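Local coordinates for sortase family protein (Clostridium perfringens, PDB 6IXZ) that is a class C sortase, a cysteine transpeptidase that probably joins pilin subunits covalently through an acyl-thioester intermediate, at residues K22-E25 and V26-I30; N4-A7 and V8-S12; G89-E92 and G93-L96. All blocks are in the same frame, centred on the assembly; numbering follows the deposited sequence.

The three interactions are local contacts, met in the order 2, 1, 3 along the chain. Interactions 2 and 1 form the first turns of the successive helices 5-18 and 23-41, and their centres are about 25 Å apart. Interaction 3 is the turn that leaves strand 88-90 of the sortase sheet. Its centre is about 21 Å from that of interaction 1 and about 22 Å from that of interaction 2. None of the three touches another. Helix 23-41 still links two of them, since its later residues Ile-33 and Asn-37 meet Leu-96 and Ser-95. Interaction 3 lies nearest the predicted active site: the Leu-91 side chain is about 11 Å from those of His-110 and Cys-172.

Interaction 1 (K22-E25 and V26-I30); sequences KDEE and VDDLI
Val-26 N donates to Lys-22 O at 3.1 Å and opens the first turn of helix 23-41. Lys-22 holds the N-cap position. The helix precedes the sheet of the sortase fold and lies at the surface here.

Backbone bonds carry the contact. Asp-27 N gives a nearly straight bond to Asp-23 O, 2.8 Å long with an N-H...O angle of 179°. Asp-28 N bonds to Glu-24 O at 2.9 Å, and Leu-29 N to Glu-25 O at 3.0 Å. The steps are all i to i+4, the alpha-helical pattern.

Side-chain contact with the backbone is slight. Val-26 sets CG2 beside its own backbone N, with CG1 anti to that N (chi1 -178°). Val-26 CG2 thereby comes within 3.8 Å of Lys-22 O. Apolar partners lie outside the two segments: Val-26 touches Val-21, Leu-29 and Ile-30 rest on Leu-136, and Ile-30 also meets Val-98.

Acidic side chains dominate the outer surface. Those of Glu-24 and Asp-28 run side by side in the same direction, with carboxylate planes 80° apart. Glu-24 and Asp-27 probably repel weakly, as Glu-24 OE2 and Asp-27 OD2 are 4.8 Å apart. Five acids in the first two turns would probably interact favourably with the helix dipole. Lys-31 forms a long, weak ion pair with Asp-28 OD1. The other carboxylate oxygen, Asp-28 OD2, lies 3.1 Å from Glu-24 O, an approach of two acceptors.

Interaction 2 (N4-A7 and V8-S12); sequences NKFA and VSTIS
Val-8 N bonds to Asn-4 O at 3.1 Å and Ile-11 N to Ala-7 O at 3.0 Å, so the backbone takes up i to i+4 helical bonding at once. Both donors approach close to the line of the carbonyl bond, and the N-H of Val-8 points almost straight at its acceptor (176°). Asn-4 is the N-cap residue, but its side chain makes no capping bond.

Thr-10 carries the main side-chain contact. Thr-10 OG1 donates to Phe-6 O at 2.7 Å. Thr-10 N reaches Phe-6 O at 3.0 Å. The two donors come from opposite faces of the carbonyl plane. The hydroxyl sits above that plane, 35° out of it. A chi1 of -66° sets OG1 beside the backbone N and turns it back along the helix. This is a common way for a helical threonine to satisfy its hydroxyl within its own helix. The helix, 5-18, is an N-terminal one packed on the sortase sheet. Thr-10 is buried there against Val-60, Pro-74 and Tyr-76. Ile-11 faces the same sheet through Tyr-63 and Pro-74, while Asn-4 touches Leu-73.

The ring of Phe-6 comes near the threonine hydroxyl at a slant. Ring atom CD2 of Phe-6 is 3.6 Å from Thr-10 OG1. One residue on, Ile-11 CG1 lies 3.9 Å from Ala-7 O.

Interaction 3 (G89-E92 and G93-L96); sequences GVLE and GTSL
Thr-94 folds back on Leu-91 across a type II beta turn, Leu-91 to Thr-94, just after strand 88-90 of the sortase sheet. The threonine grips Leu-91 O twice. Thr-94 N donates to Leu-91 O at 3.0 Å, tilted 27° from the carbonyl plane. Thr-94 OG1 donates to Leu-91 O at 2.8 Å, in that plane and on a lone pair. The torsion that permits this places OG1 between the backbone N and the carbonyl carbon (chi1 75°). OG1 is also bonded to Val-106 N of strand 103-109, so the turn is tied to the neighbouring strand.

Val-90, the last strand residue before the turn, is buried against Ile-75 and Leu-107. Val-90 CG1 approaches Ser-95 O at 3.7 Å. Val-90 CG1 also lies 3.8 Å from Thr-94 OG1. More loosely, Val-90 CG1 meets Leu-96 CD2 at 4.3 Å.

The methyl of Thr-94 serves the apolar side. Thr-94 CG2 lies 3.9 Å from Leu-91 CB, and the two side chains cross at about a right angle. Leu-91 continues onto Val-106 and Leu-158.

Gly-93 takes the third position of the turn with a positive phi of 80°, which favours glycine. At the second position, Glu-92 OE1 is hydrogen-bonded to Thr-79 OG1.

Interaction 1 (K22-E25 and V26-I30)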
loop_
_atom_site.group_PDB
_atom_site.type_symbol
_atom_site.label_atom_id
_atom_site.label_comp_id
_atom_site.label_asym_id
_atom_site.label_seq_id
_atom_site.Cartn_x
_atom_site.Cartn_y
_atom_site.Cartn_z
ATOM N N LYS A 22 13.293 15.545 10.829
ATOM C CA LYS A 22 13.053 15.911 12.222
ATOM C C LYS A 22 11.719 15.400 12.777
ATOM O O LYS A 22 10.650 15.639 12.198
ATOM C CB LYS A 22 13.126 17.432 12.381
ATOM C CG LYS A 22 14.495 18.020 12.063
ATOM C CD LYS A 22 15.630 17.277 12.765
ATOM C CE LYS A 22 16.350 16.304 11.834
ATOM N NZ LYS A 22 17.315 15.405 12.536
ATOM N N ASP A 23 11.787 14.788 13.957
ATOM C CA ASP A 23 10.609 14.219 14.621
ATOM C C ASP A 23 9.368 15.082 14.372
ATOM O O ASP A 23 8.331 14.598 13.912
ATOM C CB ASP A 23 10.848 14.084 16.138
ATOM C CG ASP A 23 12.123 13.296 16.482
ATOM O OD1 ASP A 23 12.692 12.613 15.598
ATOM O OD2 ASP A 23 12.549 13.353 17.659
ATOM N N GLU A 24 9.500 16.369 14.661
ATOM C CA GLU A 24 8.417 17.314 14.491
ATOM C C GLU A 24 7.819 17.208 13.095
ATOM O O GLU A 24 6.601 17.269 12.920
ATOM C CB GLU A 24 8.924 18.744 14.717
ATOM C CG GLU A 24 7.847 19.706 15.186
ATOM C CD GLU A 24 7.648 19.668 16.692
ATOM O OE1 GLU A 24 7.485 20.746 17.300
ATOM O OE2 GLU A 24 7.665 18.561 17.272
ATOM N N GLU A 25 8.684 17.144 12.091
ATOM C CA GLU A 25 8.204 17.178 10.721
ATOM C C GLU A 25 7.478 15.885 10.378
ATOM O O GLU A 25 6.446 15.931 9.736
ATOM C CB GLU A 25 9.341 17.453 9.734
ATOM C CG GLU A 25 9.612 18.940 9.555
ATOM C CD GLU A 25 9.866 19.326 8.104
ATOM O OE1 GLU A 25 10.383 18.483 7.336
ATOM O OE2 GLU A 25 9.559 20.483 7.738
ATOM N N VAL A 26 7.998 14.752 10.854
ATOM C CA VAL A 26 7.339 13.456 10.674
ATOM C C VAL A 26 5.960 13.473 11.331
ATOM O O VAL A 26 4.965 13.070 10.713
ATOM C CB VAL A 26 8.159 12.292 11.285
ATOM C CG1 VAL A 26 7.457 10.958 11.037
ATOM C CG2 VAL A 26 9.583 12.271 10.730
ATOM N N ASP A 27 5.912 13.933 12.588
ATOM C CA ASP A 27 4.647 14.104 13.329
ATOM C C ASP A 27 3.646 14.911 12.535
ATOM O O ASP A 27 2.477 14.555 12.428
ATOM C CB ASP A 27 4.883 14.819 14.667
ATOM C CG ASP A 27 5.331 13.874 15.771
ATOM O OD1 ASP A 27 5.532 12.684 15.481
ATOM O OD2 ASP A 27 5.407 14.304 16.945
ATOM N N ASP A 28 4.089 16.032 11.995
ATOM C CA ASP A 28 3.157 16.910 11.305
ATOM C C ASP A 28 2.697 16.317 9.969
ATOM O O ASP A 28 1.548 16.500 9.570
ATOM C CB ASP A 28 3.732 18.331 11.173
ATOM C CG ASP A 28 3.436 19.200 12.423
ATOM O OD1 ASP A 28 2.251 19.555 12.656
ATOM O OD2 ASP A 28 4.365 19.450 13.221
ATOM N N LEU A 29 3.547 15.509 9.343
ATOM C CA LEU A 29 3.162 14.820 8.111
ATOM C C LEU A 29 2.109 13.726 8.390
ATOM O O LEU A 29 1.098 13.637 7.718
ATOM C CB LEU A 29 4.389 14.211 7.417
ATOM C CG LEU A 29 4.024 13.413 6.155
ATOM C CD1 LEU A 29 3.315 14.306 5.148
ATOM C CD2 LEU A 29 5.244 12.742 5.526
ATOM N N ILE A 30 2.332 12.940 9.431
ATOM C CA ILE A 30 1.375 11.906 9.834
ATOM C C ILE A 30 0.011 12.505 10.214
ATOM O O ILE A 30 -1.051 11.941 9.899
ATOM C CB ILE A 30 1.949 11.119 11.030
ATOM C CG1 ILE A 30 3.231 10.378 10.612
ATOM C CG2 ILE A 30 0.911 10.170 11.619
ATOM C CD1 ILE A 30 3.000 9.104 9.836
#

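Interaction 2 (N4-A7 and V8-S12)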
loop_
_atom_site.group_PDB
_atom_site.type_symbol
_atom_site.label_atom_id
_atom_site.label_comp_id
_atom_site.label_asym_id
_atom_site.label_seq_id
_atom_site.Cartn_x
_atom_site.Cartn_y
_atom_site.Cartn_z
ATOM N N ASN A 4 16.029 -7.174 -8.814
ATOM C CA ASN A 4 15.424 -5.852 -8.716
ATOM C C ASN A 4 16.353 -4.891 -7.993
ATOM O O ASN A 4 16.030 -4.373 -6.924
ATOM C CB ASN A 4 14.049 -5.911 -8.020
ATOM C CG ASN A 4 14.132 -6.414 -6.589
ATOM O OD1 ASN A 4 15.145 -6.982 -6.179
ATOM N ND2 ASN A 4 13.038 -6.257 -5.836
ATOM N N LYS A 5 17.510 -4.679 -8.621
ATOM C CA LYS A 5 18.486 -3.664 -8.243
ATOM C C LYS A 5 17.872 -2.322 -7.853
ATOM O O LYS A 5 18.289 -1.711 -6.873
ATOM C CB LYS A 5 19.448 -3.425 -9.420
ATOM C CG LYS A 5 20.401 -4.571 -9.733
ATOM C CD LYS A 5 21.546 -4.633 -8.741
ATOM C CE LYS A 5 21.517 -5.912 -7.924
ATOM N NZ LYS A 5 22.191 -7.016 -8.660
ATOM N N PHE A 6 17.005 -1.797 -8.712
ATOM C CA PHE A 6 16.476 -0.448 -8.545
ATOM C C PHE A 6 15.612 -0.364 -7.283
ATOM O O PHE A 6 15.704 0.598 -6.509
ATOM C CB PHE A 6 15.646 -0.061 -9.767
ATOM C CG PHE A 6 15.520 1.427 -9.969
ATOM C CD1 PHE A 6 16.161 2.056 -11.033
ATOM C CD2 PHE A 6 14.742 2.194 -9.107
ATOM C CE1 PHE A 6 16.032 3.419 -11.233
ATOM C CE2 PHE A 6 14.615 3.563 -9.297
ATOM C CZ PHE A 6 15.269 4.176 -10.354
ATOM N N ALA A 7 14.764 -1.368 -7.085
ATOM C CA ALA A 7 13.975 -1.444 -5.851
ATOM C C ALA A 7 14.859 -1.491 -4.590
ATOM O O ALA A 7 14.706 -0.659 -3.694
ATOM C CB ALA A 7 12.997 -2.621 -5.892
ATOM N N VAL A 8 15.777 -2.444 -4.510
ATOM C CA VAL A 8 16.615 -2.571 -3.298
ATOM C C VAL A 8 17.282 -1.225 -2.970
ATOM O O VAL A 8 17.462 -0.865 -1.815
ATOM C CB VAL A 8 17.711 -3.658 -3.475
ATOM C CG1 VAL A 8 18.550 -3.368 -4.712
ATOM C CG2 VAL A 8 18.618 -3.742 -2.246
ATOM N N SER A 9 17.692 -0.492 -3.996
ATOM C CA SER A 9 18.431 0.743 -3.771
ATOM C C SER A 9 17.445 1.781 -3.259
ATOM O O SER A 9 17.799 2.687 -2.481
ATOM C CB SER A 9 19.061 1.228 -5.075
ATOM O OG SER A 9 19.738 2.449 -4.874
ATOM N N THR A 10 16.205 1.626 -3.707
ATOM C CA THR A 10 15.118 2.505 -3.337
ATOM C C THR A 10 14.806 2.376 -1.859
ATOM O O THR A 10 14.690 3.373 -1.153
ATOM C CB THR A 10 13.880 2.219 -4.183
ATOM O OG1 THR A 10 14.167 2.555 -5.561
ATOM C CG2 THR A 10 12.702 3.079 -3.703
ATOM N N ILE A 11 14.758 1.156 -1.359
ATOM C CA ILE A 11 14.457 0.983 0.055
ATOM C C ILE A 11 15.541 1.605 0.918
ATOM O O ILE A 11 15.256 2.215 1.948
ATOM C CB ILE A 11 14.273 -0.490 0.426
ATOM C CG1 ILE A 11 12.956 -1.015 -0.184
ATOM C CG2 ILE A 11 14.278 -0.635 1.942
ATOM C CD1 ILE A 11 12.639 -2.471 0.114
ATOM N N SER A 12 16.795 1.420 0.513
ATOM C CA SER A 12 17.940 1.989 1.239
ATOM C C SER A 12 17.887 3.512 1.335
ATOM O O SER A 12 18.010 4.075 2.417
ATOM C CB SER A 12 19.255 1.569 0.567
ATOM O OG SER A 12 20.367 2.061 1.294
#

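Interaction 3 (G89-E92 and G93-L96)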
loop_
_atom_site.group_PDB
_atom_site.type_symbol
_atom_site.label_atom_id
_atom_site.label_comp_id
_atom_site.label_asym_id
_atom_site.label_seq_id
_atom_site.Cartn_x
_atom_site.Cartn_y
_atom_site.Cartn_z
ATOM N N GLY A 89 2.272 0.417 -5.750
ATOM C CA GLY A 89 1.730 1.738 -5.627
ATOM C C GLY A 89 0.432 1.753 -4.847
ATOM O O GLY A 89 -0.431 0.892 -5.038
ATOM N N VAL A 90 0.282 2.773 -4.002
ATOM C CA VAL A 90 -0.991 3.043 -3.321
ATOM C C VAL A 90 -2.027 3.506 -4.356
ATOM O O VAL A 90 -1.779 4.456 -5.101
ATOM C CB VAL A 90 -0.860 4.130 -2.224
ATOM C CG1 VAL A 90 -2.205 4.365 -1.540
ATOM C CG2 VAL A 90 0.212 3.790 -1.199
ATOM N N LEU A 91 -3.191 2.858 -4.371
ATOM C CA LEU A 91 -4.231 3.186 -5.345
ATOM C C LEU A 91 -4.937 4.522 -5.022
ATOM O O LEU A 91 -5.355 4.777 -3.884
ATOM C CB LEU A 91 -5.247 2.040 -5.399
ATOM C CG LEU A 91 -6.396 2.261 -6.355
ATOM C CD1 LEU A 91 -5.877 2.437 -7.774
ATOM C CD2 LEU A 91 -7.423 1.152 -6.251
ATOM N N GLU A 92 -5.079 5.368 -6.042
ATOM C CA GLU A 92 -5.666 6.697 -5.882
ATOM C C GLU A 92 -7.067 6.587 -5.347
ATOM O O GLU A 92 -7.790 5.671 -5.704
ATOM C CB GLU A 92 -5.685 7.440 -7.228
ATOM C CG GLU A 92 -4.304 7.844 -7.717
ATOM C CD GLU A 92 -3.627 6.770 -8.543
ATOM O OE1 GLU A 92 -4.100 5.606 -8.547
ATOM O OE2 GLU A 92 -2.559 7.052 -9.097
ATOM N N GLY A 93 -7.423 7.466 -4.415
ATOM C CA GLY A 93 -8.731 7.394 -3.775
ATOM C C GLY A 93 -8.829 6.350 -2.663
ATOM O O GLY A 93 -9.913 6.129 -2.127
ATOM N N THR A 94 -7.718 5.693 -2.304
ATOM C CA THR A 94 -7.742 4.790 -1.137
ATOM C C THR A 94 -6.908 5.399 -0.040
ATOM O O THR A 94 -6.148 6.313 -0.286
ATOM C CB THR A 94 -7.291 3.330 -1.457
ATOM O OG1 THR A 94 -5.860 3.268 -1.614
ATOM C CG2 THR A 94 -7.976 2.830 -2.727
ATOM N N SER A 95 -7.101 4.933 1.195
ATOM C CA SER A 95 -6.366 5.444 2.345
ATOM C C SER A 95 -4.859 5.346 2.143
ATOM O O SER A 95 -4.395 4.420 1.502
ATOM C CB SER A 95 -6.774 4.648 3.595
ATOM O OG SER A 95 -8.177 4.755 3.788
ATOM N N LEU A 96 -4.102 6.347 2.584
ATOM C CA LEU A 96 -2.669 6.178 2.711
ATOM C C LEU A 96 -2.402 5.249 3.909
ATOM O O LEU A 96 -3.116 5.289 4.913
ATOM C CB LEU A 96 -1.967 7.506 2.906
ATOM C CG LEU A 96 -1.943 8.467 1.708
ATOM C CD1 LEU A 96 -1.456 9.845 2.109
ATOM C CD2 LEU A 96 -1.091 7.884 0.595
#